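Local coordinates for sensor protein KdpD (Escherichia coli, PDB 4Y2F) that probably senses potassium conditions as a histidine kinase of a two-component system, the part described here being its GAF domain, at residues 67-72 with 96-101; 10-15 with 23-28; 33-38 with 102-107. All coordinates share one frame; numbering follows the deposited sequence.

In the fold
Contact 3 lies within the sheet, pairing strands 35-42 and 97-106 through backbone groups; 6 of its 11 touching residues are buried and 3 exposed. Contact 1 uses the other end of strand 97-106 and sets helix 62-71 against it by side-chain packing, with 4 of 7 residues buried. Contact 2, farthest from the chain's centre, joins two helices through Ala11, Leu12, Thr24, Ser25 and Phe28 with one bridging water; 2 of 5 residues are buried. Neither has an exposed one. Contacts 1 and 2 both reach the second subunit, Glu96 of one chain packing on Lys10 of the other. Contacts 1 and 3 lie on opposite sides of the chain's centre. Contact 2 touches contact 3, Glu26 packing on Ser37 and Gln38.

Contact 1: 67-72 with 96-101; sequences WSFDKG and EKTYGL
Phe69 and Gly72 bring the last turn of helix 62-71 against the start of strand 97-106. The axes of the pieces 67-71 and 97-101 approach to 8.2 Å and run at 152°, roughly antiparallel. The nearest alpha carbons are Gly72 CA and Thr98 CA, 5.7 Å apart. Gly72 leaves the helix with a positive phi of 63°, and a beta carbon there would crowd Thr98 OG1, so backbone angle and lack of room both suit glycine.

Phe69 holds CG anti to its own N (chi1 173°), which carries the ring past Thr98 as that side chain slides by in the opposite direction. Phe69 CD1 meets Thr98 CG2 at 3.6 Å. The ring presents its edge to the strand backbone: Tyr99 C and Gly100 N lie near its plane, with Phe69 CE1 3.7 Å from Gly100 N. Leu101 CD2 reaches the helix, 3.8 Å from Phe69 CB and 3.5 Å from Ser68 OG, a hydroxyl bonded to Leu73 O. Leu48 of strand 48-49 also touches Phe69 and Leu101. An alanine at Phe69 would keep the touch on Leu101 but would probably open a gap beside Thr98 CG2 and uncover the backbone up to Gly100.

Tyr99 and Gly100 both bond to Leu92 through the backbone, consistent with a beta bulge, Gly100 without using its N; Tyr99 turns to helix 115-142 across the sheet. Without polar bonds between the segments, the contact rests on van der Waals fit, partly against backbone and hydroxyl atoms, and buries Gly100 N with no partner in the model.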
loop_
_atom_site.group_PDB
_atom_site.type_symbol
_atom_site.label_atom_id
_atom_site.label_comp_id
_atom_site.label_asym_id
_atom_site.label_seq_id
_atom_site.Cartn_x
_atom_site.Cartn_y
_atom_site.Cartn_z
ATOM N N TRP A 67 17.075 -13.664 -11.172
ATOM C CA TRP A 67 17.979 -12.532 -10.950
ATOM C C TRP A 67 17.225 -11.322 -10.410
ATOM O O TRP A 67 17.680 -10.656 -9.468
ATOM C CB TRP A 67 18.683 -12.163 -12.259
ATOM C CG TRP A 67 19.546 -10.903 -12.178
ATOM C CD1 TRP A 67 20.873 -10.837 -11.856
ATOM C CD2 TRP A 67 19.138 -9.552 -12.447
ATOM N NE1 TRP A 67 21.312 -9.535 -11.900
ATOM C CE2 TRP A 67 20.264 -8.724 -12.251
ATOM C CE3 TRP A 67 17.924 -8.959 -12.815
ATOM C CZ2 TRP A 67 20.215 -7.339 -12.414
ATOM C CZ3 TRP A 67 17.879 -7.578 -12.978
ATOM C CH2 TRP A 67 19.018 -6.788 -12.785
ATOM N N SER A 68 16.072 -11.011 -11.011
ATOM C CA SER A 68 15.269 -9.882 -10.564
ATOM C C SER A 68 14.835 -10.058 -9.112
ATOM O O SER A 68 14.882 -9.102 -8.320
ATOM C CB SER A 68 14.063 -9.758 -11.498
ATOM O OG SER A 68 13.137 -8.769 -11.069
ATOM N N PHE A 69 14.394 -11.268 -8.752
ATOM C CA PHE A 69 13.977 -11.544 -7.380
ATOM C C PHE A 69 15.154 -11.462 -6.418
ATOM O O PHE A 69 15.045 -10.892 -5.325
ATOM C CB PHE A 69 13.329 -12.929 -7.308
ATOM C CG PHE A 69 13.023 -13.383 -5.905
ATOM C CD1 PHE A 69 11.907 -12.901 -5.242
ATOM C CD2 PHE A 69 13.855 -14.277 -5.246
ATOM C CE1 PHE A 69 11.621 -13.304 -3.954
ATOM C CE2 PHE A 69 13.578 -14.690 -3.953
ATOM C CZ PHE A 69 12.462 -14.201 -3.300
ATOM N N ASP A 70 16.287 -12.056 -6.802
ATOM C CA ASP A 70 17.446 -12.097 -5.917
ATOM C C ASP A 70 17.997 -10.699 -5.658
ATOM O O ASP A 70 18.425 -10.393 -4.537
ATOM C CB ASP A 70 18.535 -12.980 -6.525
ATOM C CG ASP A 70 18.184 -14.469 -6.498
ATOM O OD1 ASP A 70 17.269 -14.872 -5.755
ATOM O OD2 ASP A 70 18.851 -15.245 -7.215
ATOM N N LYS A 71 18.012 -9.846 -6.684
ATOM C CA LYS A 71 18.581 -8.506 -6.595
ATOM C C LYS A 71 17.556 -7.446 -6.213
ATOM O O LYS A 71 17.949 -6.320 -5.885
ATOM C CB LYS A 71 19.216 -8.106 -7.935
ATOM C CG LYS A 71 20.309 -9.054 -8.419
ATOM C CD LYS A 71 21.226 -9.426 -7.277
ATOM C CE LYS A 71 22.431 -10.226 -7.739
ATOM N NZ LYS A 71 23.240 -10.638 -6.561
ATOM N N GLY A 72 16.270 -7.779 -6.242
ATOM C CA GLY A 72 15.232 -6.784 -6.017
ATOM C C GLY A 72 15.202 -5.697 -7.066
ATOM O O GLY A 72 14.976 -4.527 -6.740
ATOM N N GLU A 96 13.255 -2.897 1.532
ATOM C CA GLU A 96 14.353 -3.496 0.785
ATOM C C GLU A 96 14.140 -4.975 0.480
ATOM O O GLU A 96 14.952 -5.565 -0.240
ATOM C CB GLU A 96 15.675 -3.294 1.534
ATOM C CG GLU A 96 15.911 -1.868 2.034
ATOM C CD GLU A 96 16.185 -0.860 0.923
ATOM O OE1 GLU A 96 16.100 -1.223 -0.271
ATOM O OE2 GLU A 96 16.494 0.306 1.249
ATOM N N LYS A 97 13.061 -5.578 0.976
ATOM C CA LYS A 97 12.830 -7.010 0.850
ATOM C C LYS A 97 11.888 -7.303 -0.308
ATOM O O LYS A 97 10.852 -6.652 -0.463
ATOM C CB LYS A 97 12.240 -7.592 2.134
ATOM C CG LYS A 97 13.260 -8.320 3.006
ATOM C CD LYS A 97 14.514 -7.483 3.195
ATOM C CE LYS A 97 15.663 -8.314 3.740
ATOM N NZ LYS A 97 16.952 -7.568 3.709
ATOM N N THR A 98 12.241 -8.309 -1.103
ATOM C CA THR A 98 11.431 -8.746 -2.231
ATOM C C THR A 98 10.718 -10.036 -1.841
ATOM O O THR A 98 11.357 -10.989 -1.375
ATOM C CB THR A 98 12.315 -8.923 -3.465
ATOM O OG1 THR A 98 12.934 -7.670 -3.767
ATOM C CG2 THR A 98 11.487 -9.343 -4.660
ATOM N N TYR A 99 9.394 -10.047 -1.980
ATOM C CA TYR A 99 8.571 -11.171 -1.558
ATOM C C TYR A 99 8.084 -12.010 -2.720
ATOM O O TYR A 99 7.486 -13.067 -2.500
ATOM C CB TYR A 99 7.370 -10.660 -0.749
ATOM C CG TYR A 99 7.809 -10.082 0.573
ATOM C CD1 TYR A 99 8.206 -8.753 0.673
ATOM C CD2 TYR A 99 7.887 -10.878 1.705
ATOM C CE1 TYR A 99 8.653 -8.232 1.865
ATOM C CE2 TYR A 99 8.315 -10.364 2.903
ATOM C CZ TYR A 99 8.702 -9.041 2.980
ATOM O OH TYR A 99 9.147 -8.534 4.176
ATOM N N GLY A 100 8.338 -11.564 -3.942
ATOM C CA GLY A 100 7.886 -12.270 -5.117
ATOM C C GLY A 100 8.160 -11.402 -6.327
ATOM O O GLY A 100 8.823 -10.369 -6.230
ATOM N N LEU A 101 7.656 -11.860 -7.471
ATOM C CA LEU A 101 7.769 -11.093 -8.703
ATOM C C LEU A 101 6.429 -11.132 -9.407
ATOM O O LEU A 101 5.616 -12.037 -9.193
ATOM C CB LEU A 101 8.732 -11.734 -9.700
ATOM C CG LEU A 101 10.201 -11.916 -9.400
ATOM C CD1 LEU A 101 10.782 -12.521 -10.654
ATOM C CD2 LEU A 101 10.860 -10.586 -9.104
#

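Contact 2: 10-15 with 23-28; sequences KALAVG and ATSEQF
Ala11 and Leu12 meet Thr24, Ser25 and Phe28 where helix 4-13 packs on helix 18-33, two consecutive helices joined by a short connection at the N-terminal end of the GAF domain construct. The closest alpha carbons are Leu12 CA and Thr24 CA, 6.7 Å apart, and close by the side chains of Ala11 and Thr24 meet directly.

Thr24 lies at the middle. Its CG2 stands anti to the backbone N, while OG1 is turned beside that N; this torsion (chi1 -67°) turns CG2 toward helix 4-13, where it meets Ala11 CB at 3.6 Å. Leu12 comes across it obliquely, with CD2 3.9 Å from Thr24 CG2 and 3.8 Å from Ser25 OG. The Ser25 hydroxyl is spent within its own helix, bonded to Ile21 O. Further along, Phe28 CE2 touches Ala11 CB at 3.9 Å.

The polar link is a water. It donates to Ala11 O at 2.8 Å and hydrogen-bonds Thr24 OG1 at 2.7 Å, and the same hydroxyl is bonded to Asp20 O. On the far flank, Lys10 packs on Glu96 of the second subunit and Ala13 on Gly95 of that subunit.

Thr24 thus serves both chemistries, a methyl for the apolar seam and a hydroxyl for the water, which lets the carbonyl of Ala11 find a donor without a direct hydrogen bond between the helices.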
loop_
_atom_site.group_PDB
_atom_site.type_symbol
_atom_site.label_atom_id
_atom_site.label_comp_id
_atom_site.label_asym_id
_atom_site.label_seq_id
_atom_site.Cartn_x
_atom_site.Cartn_y
_atom_site.Cartn_z
ATOM N N LYS A 10 -9.132 -3.941 -1.000
ATOM C CA LYS A 10 -10.185 -4.672 -0.302
ATOM C C LYS A 10 -10.071 -6.168 -0.550
ATOM O O LYS A 10 -10.237 -6.973 0.379
ATOM C CB LYS A 10 -11.560 -4.174 -0.742
ATOM C CG LYS A 10 -11.939 -2.809 -0.188
ATOM C CD LYS A 10 -13.135 -2.215 -0.929
ATOM C CE LYS A 10 -14.442 -2.928 -0.625
ATOM N NZ LYS A 10 -15.591 -2.248 -1.296
ATOM N N ALA A 11 -9.771 -6.557 -1.792
ATOM C CA ALA A 11 -9.660 -7.970 -2.121
ATOM C C ALA A 11 -8.401 -8.581 -1.512
ATOM O O ALA A 11 -8.425 -9.732 -1.055
ATOM C CB ALA A 11 -9.679 -8.146 -3.636
ATOM N N LEU A 12 -7.298 -7.824 -1.486
ATOM C CA LEU A 12 -6.066 -8.324 -0.877
ATOM C C LEU A 12 -6.198 -8.475 0.631
ATOM O O LEU A 12 -5.574 -9.370 1.220
ATOM C CB LEU A 12 -4.900 -7.388 -1.190
ATOM C CG LEU A 12 -4.369 -7.321 -2.626
ATOM C CD1 LEU A 12 -3.379 -6.172 -2.752
ATOM C CD2 LEU A 12 -3.721 -8.642 -3.045
ATOM N N ALA A 13 -7.008 -7.620 1.273
ATOM C CA ALA A 13 -7.109 -7.628 2.728
ATOM C C ALA A 13 -7.678 -8.938 3.247
ATOM O O ALA A 13 -7.374 -9.340 4.380
ATOM C CB ALA A 13 -7.986 -6.469 3.194
ATOM N N VAL A 14 -8.504 -9.616 2.448
ATOM C CA VAL A 14 -9.144 -10.847 2.897
ATOM C C VAL A 14 -8.469 -12.094 2.352
ATOM O O VAL A 14 -8.935 -13.214 2.632
ATOM C CB VAL A 14 -10.652 -10.860 2.592
ATOM C CG1 VAL A 14 -11.354 -9.764 3.384
ATOM C CG2 VAL A 14 -10.898 -10.717 1.110
ATOM N N GLY A 15 -7.401 -11.940 1.575
ATOM C CA GLY A 15 -6.655 -13.102 1.122
ATOM C C GLY A 15 -6.098 -13.878 2.301
ATOM O O GLY A 15 -5.620 -13.301 3.281
ATOM N N ALA A 23 -3.752 -14.822 -7.180
ATOM C CA ALA A 23 -4.927 -14.783 -8.048
ATOM C C ALA A 23 -5.549 -13.392 -8.077
ATOM O O ALA A 23 -5.877 -12.869 -9.150
ATOM C CB ALA A 23 -5.950 -15.827 -7.599
ATOM N N THR A 24 -5.706 -12.770 -6.906
ATOM C CA THR A 24 -6.251 -11.421 -6.851
ATOM C C THR A 24 -5.365 -10.442 -7.603
ATOM O O THR A 24 -5.852 -9.610 -8.376
ATOM C CB THR A 24 -6.372 -10.989 -5.391
ATOM O OG1 THR A 24 -7.358 -11.787 -4.735
ATOM C CG2 THR A 24 -6.761 -9.513 -5.292
ATOM N N SER A 25 -4.059 -10.519 -7.386
ATOM C CA SER A 25 -3.163 -9.596 -8.070
ATOM C C SER A 25 -3.256 -9.749 -9.588
ATOM O O SER A 25 -3.306 -8.756 -10.318
ATOM C CB SER A 25 -1.735 -9.790 -7.557
ATOM O OG SER A 25 -1.703 -9.640 -6.142
ATOM N N GLU A 26 -3.312 -10.987 -10.083
ATOM C CA GLU A 26 -3.412 -11.208 -11.524
ATOM C C GLU A 26 -4.724 -10.669 -12.091
ATOM O O GLU A 26 -4.729 -10.031 -13.152
ATOM C CB GLU A 26 -3.221 -12.696 -11.833
ATOM C CG GLU A 26 -1.789 -13.164 -11.534
ATOM C CD GLU A 26 -1.620 -14.672 -11.579
ATOM O OE1 GLU A 26 -2.574 -15.382 -11.973
ATOM O OE2 GLU A 26 -0.523 -15.149 -11.218
ATOM N N GLN A 27 -5.838 -10.885 -11.388
ATOM C CA GLN A 27 -7.128 -10.383 -11.855
ATOM C C GLN A 27 -7.088 -8.871 -12.020
ATOM O O GLN A 27 -7.489 -8.329 -13.059
ATOM C CB GLN A 27 -8.206 -10.779 -10.846
ATOM C CG GLN A 27 -9.606 -10.237 -11.128
ATOM C CD GLN A 27 -10.581 -10.559 -10.014
ATOM O OE1 GLN A 27 -10.940 -11.718 -9.806
ATOM N NE2 GLN A 27 -11.006 -9.540 -9.288
ATOM N N PHE A 28 -6.573 -8.173 -11.009
ATOM C CA PHE A 28 -6.628 -6.719 -11.033
ATOM C C PHE A 28 -5.569 -6.126 -11.951
ATOM O O PHE A 28 -5.815 -5.123 -12.631
ATOM C CB PHE A 28 -6.500 -6.159 -9.613
ATOM C CG PHE A 28 -7.790 -6.140 -8.850
ATOM C CD1 PHE A 28 -8.598 -5.010 -8.870
ATOM C CD2 PHE A 28 -8.206 -7.243 -8.123
ATOM C CE1 PHE A 28 -9.794 -4.986 -8.177
ATOM C CE2 PHE A 28 -9.406 -7.225 -7.422
ATOM C CZ PHE A 28 -10.199 -6.085 -7.448
HETATM O O HOH W 1 -7.036 -12.000 -2.060
#

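Contact 3: 33-38 with 102-107; sequences FHARSQ and VVVEPG
Arg36 and Glu105 form a hydrogen-bonded antiparallel pair in which both backbone groups of each residue are used. Glu105 N reaches Arg36 O at 2.8 Å, almost straight at hydrogen (174°). In return Arg36 N gives to Glu105 O at 2.9 Å, a less regular bond whose donor stands 36° above the carbonyl plane. Two residues on, Gln38 N meets Val103 O in that carbonyl's plane at 3.0 Å, and Val103 N meets Gln38 O at 2.9 Å. Beyond the strand end, Gly107 N closes the ladder on His34 O at 3.1 Å.

These bonds pair strands 35-42 and 97-106, neighbours in the antiparallel sheet of the GAF fold with strand order 2-1-5-4-3. On its other edge strand 97-106 is satisfied by strand 88-94, through backbone bonds of Val102 with Leu90 and of Val104 with Gln88.

Val103 O takes a second, weaker donor, since Ser37 CA lies 3.1 Å from it with an angle of 133° at the hydrogen. On the face of Ala35, Ser37, Val104 and Pro106, Ala35 CB packs on Val104 CG1 at 3.7 Å. On the face of Arg36, Gln38, Val103 and Glu105, the Glu105 chain runs extended, and its OE2 is hydrogen-bonded to Thr58 OG1.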
loop_
_atom_site.group_PDB
_atom_site.type_symbol
_atom_site.label_atom_id
_atom_site.label_comp_id
_atom_site.label_asym_id
_atom_site.label_seq_id
_atom_site.Cartn_x
_atom_site.Cartn_y
_atom_site.Cartn_z
ATOM N N PHE A 33 -4.434 -2.866 -16.222
ATOM C CA PHE A 33 -3.327 -2.555 -17.119
ATOM C C PHE A 33 -3.445 -3.256 -18.457
ATOM O O PHE A 33 -2.499 -3.216 -19.250
ATOM C CB PHE A 33 -1.991 -2.851 -16.432
ATOM C CG PHE A 33 -1.768 -2.006 -15.216
ATOM C CD1 PHE A 33 -1.314 -0.702 -15.357
ATOM C CD2 PHE A 33 -2.087 -2.484 -13.948
ATOM C CE1 PHE A 33 -1.140 0.104 -14.258
ATOM C CE2 PHE A 33 -1.919 -1.678 -12.844
ATOM C CZ PHE A 33 -1.445 -0.378 -13.002
ATOM N N HIS A 34 -4.587 -3.884 -18.730
ATOM C CA HIS A 34 -4.847 -4.514 -20.029
ATOM C C HIS A 34 -3.710 -5.448 -20.417
ATOM O O HIS A 34 -3.076 -5.303 -21.475
ATOM C CB HIS A 34 -5.059 -3.449 -21.099
ATOM C CG HIS A 34 -6.151 -2.488 -20.763
ATOM N ND1 HIS A 34 -7.481 -2.833 -20.814
ATOM C CD2 HIS A 34 -6.105 -1.202 -20.341
ATOM C CE1 HIS A 34 -8.216 -1.790 -20.451
ATOM N NE2 HIS A 34 -7.400 -0.791 -20.158
ATOM N N ALA A 35 -3.459 -6.418 -19.543
ATOM C CA ALA A 35 -2.244 -7.217 -19.641
ATOM C C ALA A 35 -2.502 -8.609 -19.108
ATOM O O ALA A 35 -3.426 -8.830 -18.324
ATOM C CB ALA A 35 -1.114 -6.588 -18.822
ATOM N N ARG A 36 -1.707 -9.562 -19.565
ATOM C CA ARG A 36 -1.646 -10.847 -18.890
ATOM C C ARG A 36 -0.540 -10.774 -17.849
ATOM O O ARG A 36 0.454 -10.060 -18.023
ATOM C CB ARG A 36 -1.351 -11.959 -19.899
ATOM C CG ARG A 36 -2.379 -12.049 -21.043
ATOM C CD ARG A 36 -3.787 -12.425 -20.563
ATOM N NE ARG A 36 -4.838 -12.203 -21.582
ATOM C CZ ARG A 36 -5.226 -13.091 -22.506
ATOM N NH1 ARG A 36 -4.636 -14.284 -22.554
ATOM N NH2 ARG A 36 -6.213 -12.799 -23.383
ATOM N N SER A 37 -0.719 -11.474 -16.740
ATOM C CA SER A 37 0.309 -11.388 -15.717
ATOM C C SER A 37 0.407 -12.699 -14.969
ATOM O O SER A 37 -0.540 -13.490 -14.917
ATOM C CB SER A 37 0.107 -10.225 -14.752
ATOM O OG SER A 37 -1.092 -10.380 -14.044
ATOM N N GLN A 38 1.577 -12.905 -14.369
ATOM C CA GLN A 38 1.829 -14.074 -13.542
ATOM C C GLN A 38 2.663 -13.639 -12.347
ATOM O O GLN A 38 3.745 -13.059 -12.516
ATOM C CB GLN A 38 2.645 -15.081 -14.343
ATOM C CG GLN A 38 3.102 -16.259 -13.520
ATOM C CD GLN A 38 1.983 -17.231 -13.280
ATOM O OE1 GLN A 38 1.445 -17.802 -14.221
ATOM N NE2 GLN A 38 1.613 -17.421 -12.015
ATOM N N VAL A 102 6.194 -10.137 -10.258
ATOM C CA VAL A 102 5.108 -10.237 -11.223
ATOM C C VAL A 102 5.687 -10.013 -12.617
ATOM O O VAL A 102 6.490 -9.091 -12.833
ATOM C CB VAL A 102 3.924 -9.308 -10.885
ATOM C CG1 VAL A 102 4.340 -7.836 -10.922
ATOM C CG2 VAL A 102 2.725 -9.590 -11.796
ATOM N N VAL A 103 5.337 -10.898 -13.535
ATOM C CA VAL A 103 5.645 -10.729 -14.951
ATOM C C VAL A 103 4.384 -10.158 -15.589
ATOM O O VAL A 103 3.291 -10.720 -15.422
ATOM C CB VAL A 103 6.036 -12.063 -15.603
ATOM C CG1 VAL A 103 6.390 -11.832 -17.075
ATOM C CG2 VAL A 103 7.220 -12.691 -14.867
ATOM N N VAL A 104 4.521 -9.023 -16.275
ATOM C CA VAL A 104 3.387 -8.312 -16.874
ATOM C C VAL A 104 3.617 -8.217 -18.379
ATOM O O VAL A 104 4.581 -7.572 -18.814
ATOM C CB VAL A 104 3.217 -6.909 -16.271
ATOM C CG1 VAL A 104 2.014 -6.225 -16.870
ATOM C CG2 VAL A 104 3.086 -6.987 -14.743
ATOM N N GLU A 105 2.714 -8.812 -19.157
ATOM C CA GLU A 105 2.795 -8.778 -20.617
ATOM C C GLU A 105 1.570 -8.058 -21.165
ATOM O O GLU A 105 0.481 -8.647 -21.211
ATOM C CB GLU A 105 2.878 -10.194 -21.183
ATOM C CG GLU A 105 3.183 -10.161 -22.666
ATOM C CD GLU A 105 3.250 -11.540 -23.279
ATOM O OE1 GLU A 105 3.214 -12.545 -22.531
ATOM O OE2 GLU A 105 3.321 -11.619 -24.528
ATOM N N PRO A 106 1.695 -6.803 -21.589
ATOM C CA PRO A 106 0.512 -6.044 -22.014
ATOM C C PRO A 106 0.120 -6.356 -23.447
ATOM O O PRO A 106 0.944 -6.734 -24.280
ATOM C CB PRO A 106 1.008 -4.598 -21.920
ATOM C CG PRO A 106 2.462 -4.686 -22.270
ATOM C CD PRO A 106 2.929 -5.991 -21.648
ATOM N N GLY A 107 -1.142 -6.102 -23.759
ATOM C CA GLY A 107 -1.564 -6.167 -25.148
ATOM C C GLY A 107 -0.904 -5.098 -25.994
ATOM O O GLY A 107 -0.660 -5.313 -27.190
#